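Side-chain contacts in amidohydrolase 3 domain-containing protein (Bacillus thuringiensis serovar konkukian, PDB 3GGM), which probably belongs to a hydrolase acting on carbon-nitrogen bonds other than peptide bonds, of which this chain is the N-terminal beta-sheet piece: residues Gly11-Leu16 with Pro21-Ile26; Ala25-Ile28 with Thr34-Gly37. All blocks are in the same frame, centred on the assembly; numbering follows the deposited sequence.

Contact 1 of 2, residues Gly11-Leu16 with Pro21-Ile26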
ATOM      1  N   GLY A  11      -9.590   4.757  16.324  1.00 21.39           N
ATOM      2  CA  GLY A  11      -9.061   3.809  15.360  1.00 19.10           C
ATOM      3  C   GLY A  11      -7.728   3.226  15.789  1.00 18.99           C
ATOM      4  O   GLY A  11      -7.353   3.292  16.964  1.00 19.24           O
ATOM      5  N   LYS A  12      -7.016   2.628  14.841  1.00 18.86           N
ATOM      6  CA  LYS A  12      -5.706   2.046  15.105  1.00 20.29           C
ATOM      7  C   LYS A  12      -4.802   2.726  14.097  1.00 21.76           C
ATOM      8  O   LYS A  12      -4.965   2.543  12.893  1.00 20.23           O
ATOM      9  CB  LYS A  12      -5.727   0.537  14.863  1.00 23.20           C
ATOM     10  CG  LYS A  12      -6.755  -0.196  15.716  1.00 24.70           C
ATOM     11  CD  LYS A  12      -6.975  -1.609  15.203  1.00 25.86           C
ATOM     12  CE  LYS A  12      -8.029  -2.335  16.023  1.00 29.81           C
ATOM     13  NZ  LYS A  12      -8.285  -3.711  15.497  1.00 30.44           N
ATOM     14  N   ILE A  13      -3.860   3.518  14.596  1.00 22.75           N
ATOM     15  CA  ILE A  13      -2.960   4.262  13.725  1.00 22.38           C
ATOM     16  C   ILE A  13      -1.484   4.067  14.085  1.00 22.80           C
ATOM     17  O   ILE A  13      -1.036   4.435  15.172  1.00 21.31           O
ATOM     18  CB  ILE A  13      -3.301   5.758  13.782  1.00 22.14           C
ATOM     19  CG1 ILE A  13      -4.815   5.946  13.628  1.00 23.63           C
ATOM     20  CG2 ILE A  13      -2.546   6.506  12.692  1.00 22.44           C
ATOM     21  CD1 ILE A  13      -5.335   7.295  14.084  1.00 20.85           C
ATOM     22  N   THR A  14      -0.733   3.488  13.159  1.00 21.22           N
ATOM     23  CA  THR A  14       0.686   3.257  13.373  1.00 22.16           C
ATOM     24  C   THR A  14       1.516   4.507  13.112  1.00 21.83           C
ATOM     25  O   THR A  14       1.310   5.200  12.111  1.00 18.30           O
ATOM     26  CB  THR A  14       1.210   2.141  12.447  1.00 21.96           C
ATOM     27  OG1 THR A  14       0.526   0.923  12.752  1.00 24.79           O
ATOM     28  CG2 THR A  14       2.725   1.938  12.653  1.00 22.80           C
ATOM     29  N   THR A  15       2.446   4.797  14.013  1.00 22.12           N
ATOM     30  CA  THR A  15       3.321   5.947  13.833  1.00 24.15           C
ATOM     31  C   THR A  15       4.756   5.439  13.978  1.00 24.02           C
ATOM     32  O   THR A  15       4.993   4.363  14.544  1.00 24.64           O
ATOM     33  CB  THR A  15       3.067   7.052  14.885  1.00 24.33           C
ATOM     34  OG1 THR A  15       3.835   6.782  16.060  1.00 22.49           O
ATOM     35  CG2 THR A  15       1.573   7.118  15.254  1.00 24.00           C
ATOM     36  N   LEU A  16       5.713   6.195  13.464  1.00 23.85           N
ATOM     37  CA  LEU A  16       7.096   5.777  13.569  1.00 26.85           C
ATOM     38  C   LEU A  16       7.791   6.437  14.751  1.00 28.39           C
ATOM     39  O   LEU A  16       9.009   6.609  14.746  1.00 30.22           O
ATOM     40  CB  LEU A  16       7.848   6.068  12.262  1.00 23.79           C
ATOM     41  CG  LEU A  16       7.332   5.276  11.061  1.00 24.37           C
ATOM     42  CD1 LEU A  16       8.194   5.564   9.830  1.00 20.65           C
ATOM     43  CD2 LEU A  16       7.342   3.781  11.395  1.00 23.82           C
ATOM     44  N   PRO A  21       4.244   4.116  19.151  1.00 30.01           N
ATOM     45  CA  PRO A  21       4.047   3.438  17.865  1.00 30.10           C
ATOM     46  C   PRO A  21       2.603   3.188  17.437  1.00 30.08           C
ATOM     47  O   PRO A  21       2.346   2.841  16.277  1.00 29.93           O
ATOM     48  CB  PRO A  21       4.826   2.138  18.047  1.00 30.31           C
ATOM     49  CG  PRO A  21       4.611   1.840  19.502  1.00 30.32           C
ATOM     50  CD  PRO A  21       4.802   3.186  20.154  1.00 30.44           C
ATOM     51  N   GLU A  22       1.667   3.349  18.362  1.00 28.85           N
ATOM     52  CA  GLU A  22       0.258   3.130  18.046  1.00 28.02           C
ATOM     53  C   GLU A  22      -0.626   4.113  18.803  1.00 26.02           C
ATOM     54  O   GLU A  22      -0.532   4.221  20.023  1.00 25.01           O
ATOM     55  CB  GLU A  22      -0.145   1.699  18.415  1.00 32.27           C
ATOM     56  CG  GLU A  22       0.706   0.608  17.761  1.00 38.58           C
ATOM     57  CD  GLU A  22       0.348   0.367  16.296  1.00 43.93           C
ATOM     58  OE1 GLU A  22      -0.805  -0.041  16.024  1.00 45.75           O
ATOM     59  OE2 GLU A  22       1.214   0.578  15.416  1.00 47.24           O
ATOM     60  N   VAL A  23      -1.467   4.844  18.073  1.00 19.22           N
ATOM     61  CA  VAL A  23      -2.386   5.798  18.687  1.00 18.47           C
ATOM     62  C   VAL A  23      -3.769   5.493  18.135  1.00 17.17           C
ATOM     63  O   VAL A  23      -3.895   4.715  17.177  1.00 15.17           O
ATOM     64  CB  VAL A  23      -2.015   7.259  18.339  1.00 19.65           C
ATOM     65  CG1 VAL A  23      -0.640   7.601  18.926  1.00 19.34           C
ATOM     66  CG2 VAL A  23      -2.014   7.446  16.816  1.00 19.33           C
ATOM     67  N   SER A  24      -4.806   6.075  18.732  1.00 16.76           N
ATOM     68  CA  SER A  24      -6.164   5.829  18.247  1.00 17.57           C
ATOM     69  C   SER A  24      -6.744   7.047  17.548  1.00 16.96           C
ATOM     70  O   SER A  24      -7.829   6.983  16.982  1.00 17.23           O
ATOM     71  CB  SER A  24      -7.089   5.432  19.400  1.00 17.77           C
ATOM     72  OG  SER A  24      -7.203   6.472  20.362  1.00 19.50           O
ATOM     73  N   ALA A  25      -6.026   8.161  17.590  1.00 18.31           N
ATOM     74  CA  ALA A  25      -6.531   9.376  16.975  1.00 19.09           C
ATOM     75  C   ALA A  25      -5.419  10.251  16.421  1.00 20.00           C
ATOM     76  O   ALA A  25      -4.331  10.307  16.970  1.00 18.47           O
ATOM     77  CB  ALA A  25      -7.328  10.160  17.985  1.00 19.40           C
ATOM     78  N   ILE A  26      -5.720  10.951  15.336  1.00 20.39           N
ATOM     79  CA  ILE A  26      -4.740  11.826  14.723  1.00 24.92           C
ATOM     80  C   ILE A  26      -5.431  13.121  14.309  1.00 23.95           C
ATOM     81  O   ILE A  26      -6.609  13.110  13.938  1.00 23.59           O
ATOM     82  CB  ILE A  26      -4.114  11.138  13.485  1.00 26.24           C
ATOM     83  CG1 ILE A  26      -3.001  11.995  12.897  1.00 28.88           C
ATOM     84  CG2 ILE A  26      -5.180  10.900  12.433  1.00 26.36           C
ATOM     85  CD1 ILE A  26      -2.303  11.326  11.726  1.00 32.25           C
TER

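Contact 2 of 2, residues Ala25-Ile28 with Thr34-Gly37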
ATOM      1  N   ALA A  25      -6.026   8.161  17.590  1.00 18.31           N
ATOM      2  CA  ALA A  25      -6.531   9.376  16.975  1.00 19.09           C
ATOM      3  C   ALA A  25      -5.419  10.251  16.421  1.00 20.00           C
ATOM      4  O   ALA A  25      -4.331  10.307  16.970  1.00 18.47           O
ATOM      5  CB  ALA A  25      -7.328  10.160  17.985  1.00 19.40           C
ATOM      6  N   ILE A  26      -5.720  10.951  15.336  1.00 20.39           N
ATOM      7  CA  ILE A  26      -4.740  11.826  14.723  1.00 24.92           C
ATOM      8  C   ILE A  26      -5.431  13.121  14.309  1.00 23.95           C
ATOM      9  O   ILE A  26      -6.609  13.110  13.938  1.00 23.59           O
ATOM     10  CB  ILE A  26      -4.114  11.138  13.485  1.00 26.24           C
ATOM     11  CG1 ILE A  26      -3.001  11.995  12.897  1.00 28.88           C
ATOM     12  CG2 ILE A  26      -5.180  10.900  12.433  1.00 26.36           C
ATOM     13  CD1 ILE A  26      -2.303  11.326  11.726  1.00 32.25           C
ATOM     14  N   ALA A  27      -4.704  14.234  14.395  1.00 24.46           N
ATOM     15  CA  ALA A  27      -5.242  15.539  14.012  1.00 25.83           C
ATOM     16  C   ALA A  27      -4.438  16.066  12.830  1.00 27.39           C
ATOM     17  O   ALA A  27      -3.202  15.979  12.817  1.00 27.19           O
ATOM     18  CB  ALA A  27      -5.166  16.532  15.187  1.00 24.87           C
ATOM     19  N   ILE A  28      -5.148  16.617  11.852  1.00 27.15           N
ATOM     20  CA  ILE A  28      -4.535  17.147  10.638  1.00 29.07           C
ATOM     21  C   ILE A  28      -4.929  18.601  10.436  1.00 31.26           C
ATOM     22  O   ILE A  28      -6.112  18.948  10.507  1.00 29.72           O
ATOM     23  CB  ILE A  28      -4.991  16.341   9.394  1.00 29.24           C
ATOM     24  CG1 ILE A  28      -4.598  14.872   9.560  1.00 28.69           C
ATOM     25  CG2 ILE A  28      -4.379  16.935   8.111  1.00 27.37           C
ATOM     26  CD1 ILE A  28      -5.128  13.973   8.458  1.00 32.08           C
ATOM     27  N   THR A  34      -0.810  17.430  13.054  1.00 37.21           N
ATOM     28  CA  THR A  34      -0.630  18.421  14.116  1.00 35.85           C
ATOM     29  C   THR A  34      -0.517  17.799  15.497  1.00 33.62           C
ATOM     30  O   THR A  34       0.049  18.399  16.415  1.00 32.57           O
ATOM     31  CB  THR A  34      -1.827  19.376  14.186  1.00 36.86           C
ATOM     32  OG1 THR A  34      -2.287  19.668  12.868  1.00 40.59           O
ATOM     33  CG2 THR A  34      -1.428  20.667  14.885  1.00 40.21           C
ATOM     34  N   ALA A  35      -1.099  16.615  15.657  1.00 30.40           N
ATOM     35  CA  ALA A  35      -1.058  15.920  16.937  1.00 28.83           C
ATOM     36  C   ALA A  35      -1.576  14.496  16.794  1.00 28.70           C
ATOM     37  O   ALA A  35      -2.311  14.183  15.852  1.00 26.52           O
ATOM     38  CB  ALA A  35      -1.902  16.674  17.965  1.00 29.72           C
ATOM     39  N   VAL A  36      -1.177  13.645  17.737  1.00 27.27           N
ATOM     40  CA  VAL A  36      -1.598  12.249  17.778  1.00 27.75           C
ATOM     41  C   VAL A  36      -1.862  11.906  19.230  1.00 27.62           C
ATOM     42  O   VAL A  36      -1.319  12.546  20.128  1.00 25.86           O
ATOM     43  CB  VAL A  36      -0.510  11.281  17.249  1.00 26.60           C
ATOM     44  CG1 VAL A  36      -0.229  11.559  15.779  1.00 25.59           C
ATOM     45  CG2 VAL A  36       0.762  11.401  18.090  1.00 26.52           C
ATOM     46  N   GLY A  37      -2.696  10.897  19.455  1.00 27.79           N
ATOM     47  CA  GLY A  37      -3.016  10.482  20.811  1.00 27.85           C
ATOM     48  C   GLY A  37      -4.344   9.746  20.864  1.00 28.37           C
ATOM     49  O   GLY A  37      -4.602   8.863  20.040  1.00 28.93           O
TER

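Contact 1 of 2, residues Gly11-Leu16 with Pro21-Ile26
I13 packs on V23 across an antiparallel beta hairpin in which strand 12-14 pairs with the beginning of strand 22-29; the chain is the N-terminal piece of an amidohydrolase-family protein. Backbone bonds set the register. I13 and V23 form a hydrogen-bonded pair, I13 N giving to V23 O at 2.8 Å and V23 N to I13 O at 3.0 Å. Toward the turn T15 N bonds to P21 O at 3.0 Å, and at the other end G11 N meets S24 O at 2.9 Å. Strand 22-29 is broken here by a classic beta bulge, its residues S24 and A25 sharing G37 as their partner.

The apolar packing lies on the face of I13 and V23. CB of I13 rests 3.7 Å from V23 CG2, which also lies 3.9 Å from T15 CG2, where the two side chains meet nearly at right angles. With CG1 beside its own backbone N (chi1 -47°), I13 carries CD1 over the S24-A25 peptide and on to I26 CG2, 4.0 Å away. L16 of a second subunit packs on I13 and T15.

Within the turn, the T15 hydroxyl bonds to Q20 O and D17 N. Polar side chains occupy the face opposite I13 and V23, at the non-hydrogen-bonded pair T14 and E22. R58 makes a weak, long ion pair with E22 OE1. T14 and E22 run side by side; a bend at chi2 (-77°) brings the carboxylate alongside T14, whose OG1 donates to the syn side of E22 OE2 at 2.8 Å, 16° out of the carboxylate plane.

Contact 2 of 2, residues Ala25-Ile28 with Thr34-Gly37
A27 and A35 face each other as a hydrogen-bonded antiparallel pair, A27 N giving to A35 O at 2.8 Å. Residues 25-28 and 34-37 run at 174° to one another, their axes 4.7 Å apart. A27 O accepts from T34 N, also at 2.8 Å, and A25 O accepts from G37 N at 3.0 Å; the return bond from A25 N to G37 O is bent and weak.

Side-chain packing divides between the two faces. On one, the methyls of A27 and A35 sit 4.3 Å apart, and A25 CB lies against the G37 carbonyl, 3.7 Å from G37 O; L41 packs on both A25 and A27. On the other, CG1 of I26, anti to the backbone N (chi1 -175°), meets V36 CG1 at 4.0 Å as it passes close to A35 O. This face continues onto L8 and I33, and V36 also touches L16 of a second subunit.

T34 OG1 hydrogen-bonds to the hydroxyl of T29 at the end of the facing strand. G37 has backbone angles (phi 157°) open mainly to glycine. A27 is met by two residues, T34 and A35, the mark of a classic beta bulge in the antiparallel hairpin of strands 22-29 and 32-37.

How the contacts relate
The two contacts follow one another along the chain and overlap at A25 and I26, with centres about 9 Å apart. Strand 22-29 serves both: it pairs with strand 12-14 near its start, in contact 1, and with strands 6-9 and 32-37 farther on, the latter in contact 2, giving two successive antiparallel hairpins of one mixed sheet that is branched or curled. They meet at the bulge, where S24 N probably bonds to G37 O and V23 CG1 packs on V36 CB. Both contacts pack against L16 of the second subunit, which ties this part of the sheet to the assembly.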